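Local coordinates for type IV pilus secretin PilQ family protein (Vibrio cholerae, PDB 6W6M) that probably forms the outer-membrane secretin channel through which the type IV competence pilus passes, built as a ring of fourteen subunits, at residues 256-261 and 292-297; 316-321 and 427-432; 435-440 and 463-468; 510-515 and 564-569. All blocks are in the same frame, centred on the assembly; numbering follows the deposited sequence.

Contact 1 of 4, residues 256-261 and 292-297; sequences IIKINF and TNSLLI
Ile259 and Leu295 meet at the apolar centre: CD1 of Ile259 lies 3.7 Å from CD1 of Leu295, the two side chains slanting across one another. Ile257 stands on the same face of the sheet, its CB 4.4 Å from CB of Leu295, and its CD1 end packs against the CD1 end of Ile297, again at a slant. For Leu295, CG beside the backbone N (chi1 -77°) brings the branched end over Ile259. Helices 264-271 and 303-314 close over this face. On the other face CG2 of Ile256 packs on CD1 of Leu296 at 3.9 Å, and a neighbouring subunit touches both residues. Between the faces the backbones pair antiparallel, Ile257 N to Leu295 O and Leu295 N to Ile257 O, both 2.9 Å. Further along, Ile259 N reaches Asn293 O only weakly, at 3.5 Å. There the edge turns polar: Asn293 ND2 nears Ile259 O at an angle too poor for a hydrogen bond, and weak bonds from ND2 to Ala262 O and from Ala264 N to OD1 loosely link this turn to the start of helix 264-271. Asn293 and Ser294 face Asp289 as a G1 beta bulge, in a three-stranded sheet backed by two helices, the beta-alpha-beta-beta-alpha order of secretin N-domains.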
loop_
_atom_site.group_PDB
_atom_site.type_symbol
_atom_site.label_atom_id
_atom_site.label_comp_id
_atom_site.label_asym_id
_atom_site.label_seq_id
_atom_site.Cartn_x
_atom_site.Cartn_y
_atom_site.Cartn_z
ATOM N N ILE A 256 43.581 34.398 -11.467
ATOM C CA ILE A 256 43.619 32.976 -11.787
ATOM C C ILE A 256 44.974 32.390 -11.412
ATOM O O ILE A 256 46.020 33.015 -11.620
ATOM C CB ILE A 256 43.300 32.719 -13.276
ATOM C CG1 ILE A 256 44.242 33.500 -14.180
ATOM C CG2 ILE A 256 41.856 33.088 -13.590
ATOM C CD1 ILE A 256 43.685 33.739 -15.553
ATOM N N ILE A 257 44.941 31.176 -10.870
ATOM C CA ILE A 257 46.115 30.427 -10.441
ATOM C C ILE A 257 46.215 29.173 -11.294
ATOM O O ILE A 257 45.278 28.368 -11.332
ATOM C CB ILE A 257 46.030 30.049 -8.952
ATOM C CG1 ILE A 257 45.552 31.239 -8.126
ATOM C CG2 ILE A 257 47.360 29.551 -8.458
ATOM C CD1 ILE A 257 45.424 30.944 -6.667
ATOM N N LYS A 258 47.348 28.995 -11.961
ATOM C CA LYS A 258 47.553 27.835 -12.811
ATOM C C LYS A 258 48.178 26.704 -12.010
ATOM O O LYS A 258 49.141 26.919 -11.270
ATOM C CB LYS A 258 48.434 28.178 -14.009
ATOM C CG LYS A 258 48.512 27.036 -14.990
ATOM C CD LYS A 258 49.138 27.412 -16.310
ATOM C CE LYS A 258 48.960 26.274 -17.299
ATOM N NZ LYS A 258 49.778 26.454 -18.523
ATOM N N ILE A 259 47.638 25.500 -12.174
ATOM C CA ILE A 259 48.041 24.324 -11.413
ATOM C C ILE A 259 48.662 23.314 -12.365
ATOM O O ILE A 259 48.144 23.090 -13.463
ATOM C CB ILE A 259 46.843 23.709 -10.671
ATOM C CG1 ILE A 259 46.279 24.712 -9.676
ATOM C CG2 ILE A 259 47.240 22.442 -9.964
ATOM C CD1 ILE A 259 45.057 24.244 -8.996
ATOM N N ASN A 260 49.776 22.722 -11.954
ATOM C CA ASN A 260 50.389 21.614 -12.667
ATOM C C ASN A 260 50.765 20.531 -11.671
ATOM O O ASN A 260 51.088 20.819 -10.517
ATOM C CB ASN A 260 51.624 22.050 -13.452
ATOM C CG ASN A 260 52.274 23.298 -12.887
ATOM O OD1 ASN A 260 53.020 23.239 -11.910
ATOM N ND2 ASN A 260 52.008 24.434 -13.514
ATOM N N PHE A 261 50.717 19.281 -12.128
ATOM C CA PHE A 261 51.010 18.046 -11.408
ATOM C C PHE A 261 49.880 17.601 -10.490
ATOM O O PHE A 261 49.958 16.508 -9.946
ATOM C CB PHE A 261 52.303 18.112 -10.575
ATOM C CG PHE A 261 53.541 18.197 -11.393
ATOM C CD1 PHE A 261 53.878 17.183 -12.263
ATOM C CD2 PHE A 261 54.382 19.281 -11.282
ATOM C CE1 PHE A 261 55.021 17.259 -13.013
ATOM C CE2 PHE A 261 55.523 19.359 -12.031
ATOM C CZ PHE A 261 55.844 18.347 -12.896
ATOM N N THR A 292 41.443 24.082 -18.769
ATOM C CA THR A 292 42.852 24.440 -18.709
ATOM C C THR A 292 43.485 24.146 -17.357
ATOM O O THR A 292 44.617 24.573 -17.117
ATOM C CB THR A 292 43.044 25.920 -19.057
ATOM O OG1 THR A 292 42.303 26.730 -18.144
ATOM C CG2 THR A 292 42.569 26.215 -20.464
ATOM N N ASN A 293 42.788 23.433 -16.469
ATOM C CA ASN A 293 43.311 23.045 -15.156
ATOM C C ASN A 293 43.745 24.272 -14.352
ATOM O O ASN A 293 44.923 24.463 -14.054
ATOM C CB ASN A 293 44.465 22.046 -15.303
ATOM C CG ASN A 293 44.852 21.390 -13.990
ATOM O OD1 ASN A 293 44.024 21.192 -13.114
ATOM N ND2 ASN A 293 46.117 21.052 -13.856
ATOM N N SER A 294 42.771 25.120 -14.018
ATOM C CA SER A 294 43.081 26.380 -13.355
ATOM C C SER A 294 42.052 26.703 -12.286
ATOM O O SER A 294 40.909 26.248 -12.331
ATOM C CB SER A 294 43.158 27.541 -14.349
ATOM O OG SER A 294 44.234 27.364 -15.245
ATOM N N LEU A 295 42.475 27.510 -11.319
ATOM C CA LEU A 295 41.599 28.050 -10.294
ATOM C C LEU A 295 41.374 29.535 -10.537
ATOM O O LEU A 295 42.240 30.228 -11.067
ATOM C CB LEU A 295 42.187 27.839 -8.902
ATOM C CG LEU A 295 42.035 26.421 -8.370
ATOM C CD1 LEU A 295 42.702 26.276 -7.022
ATOM C CD2 LEU A 295 40.573 26.084 -8.283
ATOM N N LEU A 296 40.206 30.020 -10.138
ATOM C CA LEU A 296 39.843 31.424 -10.278
ATOM C C LEU A 296 39.345 31.900 -8.922
ATOM O O LEU A 296 38.275 31.483 -8.475
ATOM C CB LEU A 296 38.787 31.593 -11.368
ATOM C CG LEU A 296 38.312 32.941 -11.894
ATOM C CD1 LEU A 296 37.965 32.815 -13.360
ATOM C CD2 LEU A 296 37.092 33.386 -11.122
ATOM N N ILE A 297 40.125 32.748 -8.254
ATOM C CA ILE A 297 39.888 33.105 -6.859
ATOM C C ILE A 297 39.588 34.593 -6.751
ATOM O O ILE A 297 40.146 35.412 -7.494
ATOM C CB ILE A 297 41.087 32.719 -5.968
ATOM C CG1 ILE A 297 41.245 31.204 -5.917
ATOM C CG2 ILE A 297 40.935 33.290 -4.574
ATOM C CD1 ILE A 297 42.531 30.756 -5.293
#

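Contact 2 of 4, residues 316-321 and 427-432; sequences IPVKQV and ITTNKQ
Gln320 and Val321 run antiparallel to Thr429 and Thr428, Val321 and Thr428 exchanging two backbone hydrogen bonds (Val321 N to Thr428 O 2.9 Å, Thr428 N to Val321 O 3.0 Å) while Asn430 N adds a longer one to Lys319 O at 3.2 Å. The side chains of Gln320 and Thr429 share one face of the sheet. Gln320 lays its CB 3.5 Å from Thr428 O and then runs extended from CG, so that its amide leaves the pair altogether. Thr429 divides its branches: with OG1 beside the backbone N (chi1 -61°), CG2 is left on the side of Lys319 O, 3.7 Å away, and close to Val318, whose modelled approach is too tight to trust. At the other end CG2 of Ile427 sits 3.7 Å from Val321 O. After Thr429 the chain swings through a type II turn to Gln432, where Asn430 OD1 weakly accepts from Ile470 N. The polar ends thus find partners beyond the two segments: Gln320 OE1 accepts weakly from Leu511 N of a neighbouring subunit, and Thr429 OG1 bonds weakly to Gln509 O of that same subunit. Backbone bonds hold the pair itself, and its outward-turned polar groups probably help join one subunit to the next.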
loop_
_atom_site.group_PDB
_atom_site.type_symbol
_atom_site.label_atom_id
_atom_site.label_comp_id
_atom_site.label_asym_id
_atom_site.label_seq_id
_atom_site.Cartn_x
_atom_site.Cartn_y
_atom_site.Cartn_z
ATOM N N ILE A 316 53.380 18.788 -6.437
ATOM C CA ILE A 316 54.696 18.270 -6.810
ATOM C C ILE A 316 54.519 16.879 -7.396
ATOM O O ILE A 316 53.518 16.202 -7.132
ATOM C CB ILE A 316 55.648 18.212 -5.600
ATOM C CG1 ILE A 316 55.079 17.283 -4.535
ATOM C CG2 ILE A 316 55.891 19.593 -5.029
ATOM C CD1 ILE A 316 56.030 16.993 -3.414
ATOM N N PRO A 317 55.477 16.427 -8.201
ATOM C CA PRO A 317 55.416 15.052 -8.703
ATOM C C PRO A 317 55.617 14.038 -7.589
ATOM O O PRO A 317 56.395 14.252 -6.658
ATOM C CB PRO A 317 56.562 14.998 -9.717
ATOM C CG PRO A 317 57.471 16.083 -9.316
ATOM C CD PRO A 317 56.608 17.166 -8.779
ATOM N N VAL A 318 54.910 12.915 -7.701
ATOM C CA VAL A 318 54.935 11.869 -6.691
ATOM C C VAL A 318 55.686 10.655 -7.227
ATOM O O VAL A 318 56.074 10.597 -8.390
ATOM C CB VAL A 318 53.525 11.471 -6.221
ATOM C CG1 VAL A 318 52.854 12.633 -5.549
ATOM C CG2 VAL A 318 52.700 10.993 -7.382
ATOM N N LYS A 319 55.896 9.687 -6.342
ATOM C CA LYS A 319 56.617 8.458 -6.636
ATOM C C LYS A 319 55.668 7.388 -7.170
ATOM O O LYS A 319 54.446 7.491 -7.071
ATOM C CB LYS A 319 57.321 7.948 -5.382
ATOM C CG LYS A 319 58.415 8.828 -4.863
ATOM C CD LYS A 319 59.571 8.846 -5.818
ATOM C CE LYS A 319 60.784 9.487 -5.186
ATOM N NZ LYS A 319 61.279 8.693 -4.039
ATOM N N GLN A 320 56.245 6.324 -7.712
ATOM C CA GLN A 320 55.489 5.198 -8.232
ATOM C C GLN A 320 56.036 3.906 -7.658
ATOM O O GLN A 320 57.241 3.767 -7.456
ATOM C CB GLN A 320 55.544 5.148 -9.742
ATOM C CG GLN A 320 54.844 6.283 -10.399
ATOM C CD GLN A 320 54.988 6.226 -11.877
ATOM O OE1 GLN A 320 54.162 6.752 -12.607
ATOM N NE2 GLN A 320 56.053 5.609 -12.339
ATOM N N VAL A 321 55.140 2.963 -7.402
ATOM C CA VAL A 321 55.473 1.703 -6.753
ATOM C C VAL A 321 55.008 0.556 -7.635
ATOM O O VAL A 321 53.986 0.656 -8.319
ATOM C CB VAL A 321 54.840 1.603 -5.350
ATOM C CG1 VAL A 321 55.091 0.254 -4.748
ATOM C CG2 VAL A 321 55.389 2.665 -4.454
ATOM N N ILE A 427 51.647 -1.564 -11.289
ATOM C CA ILE A 427 52.364 -0.326 -11.003
ATOM C C ILE A 427 51.324 0.753 -10.727
ATOM O O ILE A 427 50.251 0.751 -11.332
ATOM C CB ILE A 427 53.319 0.076 -12.146
ATOM C CG1 ILE A 427 54.442 -0.941 -12.277
ATOM C CG2 ILE A 427 53.887 1.468 -11.944
ATOM C CD1 ILE A 427 55.260 -0.786 -13.500
ATOM N N THR A 428 51.611 1.640 -9.780
ATOM C CA THR A 428 50.641 2.653 -9.371
ATOM C C THR A 428 51.379 3.829 -8.743
ATOM O O THR A 428 52.593 3.786 -8.543
ATOM C CB THR A 428 49.604 2.064 -8.408
ATOM O OG1 THR A 428 48.554 3.010 -8.189
ATOM C CG2 THR A 428 50.242 1.712 -7.086
ATOM N N THR A 429 50.598 4.857 -8.399
ATOM C CA THR A 429 51.097 6.111 -7.775
ATOM C C THR A 429 50.859 6.043 -6.260
ATOM O O THR A 429 49.863 5.425 -5.854
ATOM C CB THR A 429 50.404 7.346 -8.380
ATOM O OG1 THR A 429 50.683 7.415 -9.782
ATOM C CG2 THR A 429 51.022 8.625 -7.836
ATOM N N ASN A 430 51.752 6.644 -5.467
ATOM C CA ASN A 430 51.688 6.590 -4.014
ATOM C C ASN A 430 50.331 7.054 -3.496
ATOM O O ASN A 430 49.807 8.081 -3.921
ATOM C CB ASN A 430 52.806 7.454 -3.432
ATOM C CG ASN A 430 53.009 7.243 -1.955
ATOM O OD1 ASN A 430 52.787 6.159 -1.443
ATOM N ND2 ASN A 430 53.465 8.271 -1.269
ATOM N N LYS A 431 49.769 6.274 -2.570
ATOM C CA LYS A 431 48.509 6.572 -1.878
ATOM C C LYS A 431 47.294 6.435 -2.792
ATOM O O LYS A 431 46.249 7.030 -2.550
ATOM C CB LYS A 431 48.533 7.961 -1.238
ATOM C CG LYS A 431 49.565 8.184 -0.147
ATOM C CD LYS A 431 49.223 7.462 1.125
ATOM C CE LYS A 431 47.799 7.713 1.540
ATOM N NZ LYS A 431 47.659 7.826 3.009
ATOM N N GLN A 432 47.413 5.604 -3.816
ATOM C CA GLN A 432 46.399 5.514 -4.861
ATOM C C GLN A 432 45.960 4.069 -5.079
ATOM O O GLN A 432 46.812 3.186 -5.212
ATOM C CB GLN A 432 46.953 6.105 -6.152
ATOM C CG GLN A 432 47.224 7.569 -6.105
ATOM C CD GLN A 432 45.984 8.373 -5.808
ATOM O OE1 GLN A 432 44.897 8.076 -6.310
ATOM N NE2 GLN A 432 46.137 9.405 -4.989
#

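Contact 3 of 4, residues 435-440 and 463-468; sequences YIEQGT and SLKVTP
Tyr435 and Lys465 face each other across a non-hydrogen-bonded pair, and their side chains part company soon after CB. CG of Tyr435 sits between the backbone N and carbonyl carbon (chi1 63°), which swings the phenol away from the other strand; what remains in contact is CB, 3.9 Å from CG of Lys465. The lysine does the reverse. Its chain bends at the third and fourth torsions and folds back toward the root of the tyrosine side chain, bringing NZ to 4.0 Å from Tyr435 CB. NZ also comes within 4.3 Å of Glu437 OE2, opposite charges near one another yet too far for a salt bridge; OE2 does have a long, weak ion pair with Lys459. Glu437 runs extended past CG and touches Ser463, its CG 3.7 Å from Ser463 CB, while the serine hydroxyl is engaged with Thr483 OG1 on the next strand. On the reverse face Ile436 and Leu464 slant across each other, CG2 of the isoleucine 4.1 Å from CB of the leucine. These two residues also carry the backbone pairing, Ile436 N to Leu464 O and Leu464 N to Ile436 O, each 3.0 Å. Beyond Ile436 lie Pro424 and Leu426 of strand 404-429, and along its outer side segment 435-440 pairs antiparallel with a strand of a neighbouring subunit, so the sheet continues from chain to chain. The hairpin is therefore apolar on the side of Ile436 and Leu464 and mixed on the other, where Glu437 probably attracts Lys465 through space without a direct bond.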
loop_
_atom_site.group_PDB
_atom_site.type_symbol
_atom_site.label_atom_id
_atom_site.label_comp_id
_atom_site.label_asym_id
_atom_site.label_seq_id
_atom_site.Cartn_x
_atom_site.Cartn_y
_atom_site.Cartn_z
ATOM N N TYR A 435 43.923 -2.168 -8.929
ATOM C CA TYR A 435 43.476 -3.557 -8.949
ATOM C C TYR A 435 43.796 -4.191 -10.295
ATOM O O TYR A 435 43.872 -3.514 -11.314
ATOM C CB TYR A 435 41.972 -3.676 -8.651
ATOM C CG TYR A 435 41.108 -3.005 -9.677
ATOM C CD1 TYR A 435 40.675 -3.692 -10.793
ATOM C CD2 TYR A 435 40.705 -1.684 -9.523
ATOM C CE1 TYR A 435 39.871 -3.091 -11.719
ATOM C CE2 TYR A 435 39.899 -1.082 -10.443
ATOM C CZ TYR A 435 39.488 -1.788 -11.541
ATOM O OH TYR A 435 38.686 -1.194 -12.475
ATOM N N ILE A 436 43.977 -5.509 -10.282
ATOM C CA ILE A 436 44.065 -6.303 -11.506
ATOM C C ILE A 436 43.359 -7.640 -11.287
ATOM O O ILE A 436 43.481 -8.246 -10.218
ATOM C CB ILE A 436 45.530 -6.492 -11.974
ATOM C CG1 ILE A 436 45.573 -7.196 -13.329
ATOM C CG2 ILE A 436 46.364 -7.229 -10.959
ATOM C CD1 ILE A 436 46.882 -7.158 -14.000
ATOM N N GLU A 437 42.615 -8.096 -12.302
ATOM C CA GLU A 437 41.689 -9.221 -12.192
ATOM C C GLU A 437 41.739 -10.130 -13.410
ATOM O O GLU A 437 42.103 -9.707 -14.501
ATOM C CB GLU A 437 40.249 -8.757 -12.059
ATOM C CG GLU A 437 39.817 -8.388 -10.698
ATOM C CD GLU A 437 38.418 -7.848 -10.705
ATOM O OE1 GLU A 437 37.923 -7.547 -11.805
ATOM O OE2 GLU A 437 37.808 -7.723 -9.621
ATOM N N GLN A 438 41.315 -11.378 -13.216
ATOM C CA GLN A 438 41.167 -12.337 -14.309
ATOM C C GLN A 438 40.265 -13.474 -13.844
ATOM O O GLN A 438 40.614 -14.181 -12.898
ATOM C CB GLN A 438 42.520 -12.867 -14.736
ATOM C CG GLN A 438 42.484 -13.651 -16.003
ATOM C CD GLN A 438 43.765 -14.385 -16.261
ATOM O OE1 GLN A 438 44.371 -14.237 -17.312
ATOM N NE2 GLN A 438 44.190 -15.183 -15.303
ATOM N N GLY A 439 39.126 -13.668 -14.496
ATOM C CA GLY A 439 38.244 -14.749 -14.092
ATOM C C GLY A 439 36.902 -14.797 -14.782
ATOM O O GLY A 439 36.830 -14.577 -15.985
ATOM N N THR A 440 35.832 -15.107 -14.050
ATOM C CA THR A 440 34.483 -15.129 -14.609
ATOM C C THR A 440 33.496 -14.428 -13.684
ATOM O O THR A 440 33.737 -14.242 -12.494
ATOM C CB THR A 440 33.984 -16.558 -14.878
ATOM O OG1 THR A 440 32.758 -16.518 -15.611
ATOM C CG2 THR A 440 33.759 -17.307 -13.591
ATOM N N SER A 463 42.623 -12.151 -8.216
ATOM C CA SER A 463 42.675 -10.702 -8.154
ATOM C C SER A 463 43.671 -10.196 -7.128
ATOM O O SER A 463 43.904 -10.823 -6.091
ATOM C CB SER A 463 41.310 -10.113 -7.840
ATOM O OG SER A 463 40.863 -10.500 -6.563
ATOM N N LEU A 464 44.233 -9.028 -7.432
ATOM C CA LEU A 464 45.070 -8.269 -6.518
ATOM C C LEU A 464 44.522 -6.858 -6.378
ATOM O O LEU A 464 44.248 -6.193 -7.376
ATOM C CB LEU A 464 46.515 -8.223 -7.004
ATOM C CG LEU A 464 47.505 -7.401 -6.184
ATOM C CD1 LEU A 464 47.662 -7.956 -4.790
ATOM C CD2 LEU A 464 48.837 -7.337 -6.883
ATOM N N LYS A 465 44.382 -6.404 -5.134
ATOM C CA LYS A 465 43.834 -5.091 -4.814
ATOM C C LYS A 465 44.726 -4.441 -3.771
ATOM O O LYS A 465 44.890 -4.998 -2.681
ATOM C CB LYS A 465 42.425 -5.236 -4.273
ATOM C CG LYS A 465 41.428 -4.299 -4.847
ATOM C CD LYS A 465 40.048 -4.760 -4.495
ATOM C CE LYS A 465 39.865 -6.198 -4.905
ATOM N NZ LYS A 465 40.184 -6.403 -6.343
ATOM N N VAL A 466 45.293 -3.272 -4.070
ATOM C CA VAL A 466 46.321 -2.730 -3.188
ATOM C C VAL A 466 46.271 -1.208 -3.104
ATOM O O VAL A 466 45.907 -0.514 -4.063
ATOM C CB VAL A 466 47.723 -3.226 -3.622
ATOM C CG1 VAL A 466 48.073 -2.736 -5.004
ATOM C CG2 VAL A 466 48.781 -2.838 -2.613
ATOM N N THR A 467 46.619 -0.695 -1.896
ATOM C CA THR A 467 46.933 0.719 -1.657
ATOM C C THR A 467 48.256 0.863 -0.906
ATOM O O THR A 467 48.390 0.380 0.228
ATOM C CB THR A 467 45.826 1.429 -0.870
ATOM O OG1 THR A 467 44.541 0.960 -1.289
ATOM C CG2 THR A 467 45.885 2.923 -1.114
ATOM N N PRO A 468 49.272 1.479 -1.528
ATOM C CA PRO A 468 50.587 1.608 -0.889
ATOM C C PRO A 468 50.848 2.948 -0.217
ATOM O O PRO A 468 50.105 3.904 -0.425
ATOM C CB PRO A 468 51.538 1.393 -2.065
ATOM C CG PRO A 468 50.815 1.989 -3.204
ATOM C CD PRO A 468 49.339 1.803 -2.959
#

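Contact 4 of 4, residues 510-515 and 564-569; sequences VLVNNG and VTPKVV
Val512 and Pro566 make the clearest apolar contact, CG1 of the valine 3.5 Å from CG of the proline ring. CG1 owes its place to a first torsion of 63°, which sets it between the backbone N and carbonyl carbon and aims it at the pyrrolidine, with CD the next ring atom at 3.9 Å. A second group of contacts is of mixed character and belongs to Asn514. Its first torsion (chi1 -168°) turns CG away from the backbone N, and the side chain reaches toward the 564-569 segment, crossing both Lys567 and Val568 at roughly a right angle. OD1 lies against the CG2 methyl of Val568, with Val568 CB at 3.7 Å, while ND2 lies 4.1 Å from NZ of Lys567. The third group involves the backbone. Gly515 lies beside the lysine chain, its CA 4.0 Å from Lys567 CD, and CA sends a C-H to Pro566 O at 3.6 Å in an almost straight line (175° at the hydrogen). The model also puts Asn514 O very near Pro566 O, two acceptors whose spacing is doubtful at this resolution. Here the end of strand 496-513, which pairs with strand 475-493, meets strand 549-568 from a different sheet, in which strands 320-347 and 518-534 are its partners; Val518 touches Val512 from the second of these and packs on Val564 as well, so apolar side chains line part of the seam between the two sheets.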
loop_
_atom_site.group_PDB
_atom_site.type_symbol
_atom_site.label_atom_id
_atom_site.label_comp_id
_atom_site.label_asym_id
_atom_site.label_seq_id
_atom_site.Cartn_x
_atom_site.Cartn_y
_atom_site.Cartn_z
ATOM N N VAL A 510 50.415 -4.710 6.112
ATOM C CA VAL A 510 51.771 -5.096 6.482
ATOM C C VAL A 510 52.736 -3.946 6.234
ATOM O O VAL A 510 52.407 -2.946 5.601
ATOM C CB VAL A 510 52.259 -6.360 5.744
ATOM C CG1 VAL A 510 51.420 -7.559 6.131
ATOM C CG2 VAL A 510 52.264 -6.143 4.240
ATOM N N LEU A 511 53.955 -4.124 6.737
ATOM C CA LEU A 511 55.023 -3.129 6.701
ATOM C C LEU A 511 56.295 -3.839 6.262
ATOM O O LEU A 511 56.794 -4.709 6.977
ATOM C CB LEU A 511 55.209 -2.457 8.064
ATOM C CG LEU A 511 56.591 -1.861 8.342
ATOM C CD1 LEU A 511 56.897 -0.738 7.362
ATOM C CD2 LEU A 511 56.686 -1.366 9.777
ATOM N N VAL A 512 56.815 -3.483 5.093
ATOM C CA VAL A 512 57.858 -4.269 4.444
ATOM C C VAL A 512 58.926 -3.348 3.860
ATOM O O VAL A 512 58.630 -2.252 3.381
ATOM C CB VAL A 512 57.232 -5.196 3.370
ATOM C CG1 VAL A 512 56.581 -4.385 2.287
ATOM C CG2 VAL A 512 58.240 -6.143 2.769
ATOM N N ASN A 513 60.181 -3.796 3.914
ATOM C CA ASN A 513 61.293 -3.019 3.379
ATOM C C ASN A 513 61.156 -2.861 1.868
ATOM O O ASN A 513 60.346 -3.518 1.219
ATOM C CB ASN A 513 62.624 -3.673 3.718
ATOM C CG ASN A 513 62.909 -3.691 5.195
ATOM O OD1 ASN A 513 62.364 -2.901 5.958
ATOM N ND2 ASN A 513 63.782 -4.593 5.610
ATOM N N ASN A 514 61.996 -1.998 1.291
ATOM C CA ASN A 514 61.761 -1.532 -0.071
ATOM C C ASN A 514 61.744 -2.654 -1.097
ATOM O O ASN A 514 60.738 -2.822 -1.787
ATOM C CB ASN A 514 62.808 -0.499 -0.478
ATOM C CG ASN A 514 62.447 0.227 -1.762
ATOM O OD1 ASN A 514 61.283 0.427 -2.069
ATOM N ND2 ASN A 514 63.451 0.619 -2.515
ATOM N N GLY A 515 62.806 -3.437 -1.216
ATOM C CA GLY A 515 62.855 -4.365 -2.328
ATOM C C GLY A 515 62.995 -5.834 -1.985
ATOM O O GLY A 515 63.699 -6.557 -2.691
ATOM N N VAL A 564 54.640 -11.462 -1.161
ATOM C CA VAL A 564 54.497 -10.144 -1.768
ATOM C C VAL A 564 55.845 -9.444 -1.737
ATOM O O VAL A 564 56.643 -9.640 -0.822
ATOM C CB VAL A 564 53.403 -9.300 -1.074
ATOM C CG1 VAL A 564 53.745 -9.022 0.359
ATOM C CG2 VAL A 564 53.196 -8.011 -1.807
ATOM N N THR A 565 56.107 -8.637 -2.763
ATOM C CA THR A 565 57.343 -7.864 -2.844
ATOM C C THR A 565 57.126 -6.530 -3.552
ATOM O O THR A 565 56.820 -6.500 -4.745
ATOM C CB THR A 565 58.443 -8.667 -3.544
ATOM O OG1 THR A 565 59.567 -7.827 -3.804
ATOM C CG2 THR A 565 57.953 -9.256 -4.830
ATOM N N PRO A 566 57.263 -5.414 -2.849
ATOM C CA PRO A 566 57.126 -4.101 -3.477
ATOM C C PRO A 566 58.473 -3.540 -3.922
ATOM O O PRO A 566 59.528 -4.117 -3.677
ATOM C CB PRO A 566 56.529 -3.261 -2.350
ATOM C CG PRO A 566 57.133 -3.834 -1.145
ATOM C CD PRO A 566 57.346 -5.302 -1.388
ATOM N N LYS A 567 58.410 -2.442 -4.673
ATOM C CA LYS A 567 59.592 -1.777 -5.221
ATOM C C LYS A 567 59.254 -0.361 -5.678
ATOM O O LYS A 567 58.229 -0.139 -6.315
ATOM C CB LYS A 567 60.136 -2.562 -6.419
ATOM C CG LYS A 567 61.529 -2.154 -6.861
ATOM C CD LYS A 567 62.540 -2.362 -5.747
ATOM C CE LYS A 567 63.950 -2.038 -6.210
ATOM N NZ LYS A 567 64.938 -2.179 -5.106
ATOM N N VAL A 568 60.122 0.592 -5.359
ATOM C CA VAL A 568 59.919 1.983 -5.745
ATOM C C VAL A 568 60.620 2.213 -7.071
ATOM O O VAL A 568 61.816 1.934 -7.205
ATOM C CB VAL A 568 60.433 2.955 -4.675
ATOM C CG1 VAL A 568 60.316 4.374 -5.164
ATOM C CG2 VAL A 568 59.654 2.782 -3.394
ATOM N N VAL A 569 59.877 2.708 -8.055
ATOM C CA VAL A 569 60.440 2.953 -9.376
ATOM C C VAL A 569 61.299 4.209 -9.317
ATOM O O VAL A 569 60.795 5.313 -9.083
ATOM C CB VAL A 569 59.333 3.078 -10.426
ATOM C CG1 VAL A 569 59.917 3.451 -11.759
ATOM C CG2 VAL A 569 58.558 1.783 -10.530
#

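The four contacts follow in series along the chain, each closing before the next opens. Contact 1 lies in the N-domain, its centre 22 Å from contact 2 and about 35 Å from contacts 3 and 4. It meets contact 2 where Phe261 packs on Ile316 and Pro317, at the join to the secretin domain. Contacts 2, 3 and 4 cluster there, centres 13 to 17 Å apart. Contact 2 is the hub: Lys431 N probably bonds to Pro468 O of contact 3, and Gln320 O to Val569 N of contact 4, in the sheet shared by strands 320-347 and 549-568. Contacts 3 and 4 both reach the four-stranded sheet running from strand 434-444 to strand 496-513. Neighbouring subunits touch all four, probably stitching the ring at several levels.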